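Local coordinates for flavodoxin (Methanosarcina acetivorans C2A, PDB 5WID), which binds flavin mononucleotide and, as is general for flavodoxins, probably serves as a carrier in electron transfer, at residues L64-E67 with K68-D71. Residues are numbered along the deposited sequence; the frame is centred on the assembly and turned at random.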
# COMPACT_ATOMS: atom_id res chain seq x y z
N LEU A 64 -3.31 13.52 -7.04
CA LEU A 64 -2.37 14.50 -6.50
C LEU A 64 -2.21 14.46 -4.98
O LEU A 64 -1.06 14.58 -4.51
CB LEU A 64 -2.77 15.90 -6.97
CG LEU A 64 -1.87 17.06 -6.53
CD1 LEU A 64 -0.43 16.82 -6.97
CD2 LEU A 64 -2.39 18.39 -7.08
N PRO A 65 -3.26 14.30 -4.16
CA PRO A 65 -3.02 14.20 -2.72
C PRO A 65 -2.11 13.04 -2.35
O PRO A 65 -1.31 13.17 -1.41
CB PRO A 65 -4.43 14.01 -2.13
CG PRO A 65 -5.32 14.73 -3.13
CD PRO A 65 -4.71 14.34 -4.46
N MET A 66 -2.18 11.92 -3.07
CA MET A 66 -1.28 10.81 -2.77
C MET A 66 0.14 11.10 -3.25
O MET A 66 1.12 10.70 -2.61
CB MET A 66 -1.80 9.50 -3.38
CG MET A 66 -0.86 8.30 -3.16
SD MET A 66 -0.54 7.99 -1.42
CE MET A 66 -2.01 7.08 -0.95
N GLU A 67 0.28 11.77 -4.40
CA GLU A 67 1.61 12.13 -4.86
C GLU A 67 2.30 13.02 -3.83
O GLU A 67 3.48 12.83 -3.51
CB GLU A 67 1.54 12.82 -6.22
CG GLU A 67 2.89 12.97 -6.88
CD GLU A 67 2.82 13.70 -8.21
OE1 GLU A 67 1.70 13.92 -8.72
OE2 GLU A 67 3.89 14.06 -8.74
N LYS A 68 1.56 14.00 -3.29
CA LYS A 68 2.10 14.87 -2.26
C LYS A 68 2.42 14.09 -0.99
O LYS A 68 3.49 14.26 -0.39
CB LYS A 68 1.10 16.00 -1.99
CG LYS A 68 1.47 16.94 -0.86
CD LYS A 68 0.43 18.05 -0.72
CE LYS A 68 1.06 19.33 -0.19
NZ LYS A 68 2.00 19.93 -1.17
N PHE A 69 1.50 13.22 -0.57
CA PHE A 69 1.75 12.38 0.60
C PHE A 69 3.06 11.60 0.45
O PHE A 69 3.86 11.53 1.39
CB PHE A 69 0.60 11.40 0.82
CG PHE A 69 0.91 10.33 1.83
CD1 PHE A 69 0.79 10.61 3.19
CD2 PHE A 69 1.38 9.09 1.44
CE1 PHE A 69 1.11 9.64 4.13
CE2 PHE A 69 1.69 8.12 2.38
CZ PHE A 69 1.54 8.41 3.74
N MET A 70 3.28 11.01 -0.72
CA MET A 70 4.50 10.23 -0.95
C MET A 70 5.74 11.11 -1.00
O MET A 70 6.77 10.78 -0.40
CB MET A 70 4.37 9.43 -2.24
CG MET A 70 3.27 8.37 -2.14
SD MET A 70 3.47 7.14 -3.42
CE MET A 70 4.91 6.22 -2.81
N ASP A 71 5.66 12.23 -1.73
CA ASP A 71 6.85 13.06 -1.94
C ASP A 71 7.25 13.82 -0.69
O ASP A 71 8.42 14.17 -0.52
CB ASP A 71 6.59 14.05 -3.07
CG ASP A 71 6.56 13.39 -4.44
OD1 ASP A 71 6.99 12.23 -4.57
OD2 ASP A 71 6.08 14.05 -5.38
O HOH W 1 6.49 14.09 -8.04
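Met66 and Phe69 make a Met-aromatic contact on the buried side of the amphipathic first turns of helix 64-76, in the alpha/beta flavodoxin fold. Their side chains run alongside each other, and Met66 SD comes to 3.6 Å from Phe69 CD2, reaching the ring obliquely at 62° from its normal. A bend at chi2 (58°) turns Met66 SD along the helix toward the following turn, where it also meets Met70 CG at 3.9 Å. On the solvent side, Glu67 and Asp71 bring like charges together, OE2 to OD2 being 4.0 Å, with the carboxylate planes nearly perpendicular. One water donates to both oxygens, which probably eases their repulsion. Four backbone bonds, each 2.9 Å, hold the helical turn: Lys68 N to Leu64 O, Phe69 N to Pro65 O, and Met70 N to Met66 O and Asp71 N to Glu67 O, which directly join the backbones of two side-chain pairs. Farther out, Met66 packs on Leu8 and Val53 of the central sheet and Phe69 on Val6, while Met70 lies against Ile100 and Met104 of helix 96-106. Lys103 of that helix pairs with Asp71 OD1, and Lys68 NZ with Glu72. The shared water donates to Asp71 OD2 from 2.7 Å.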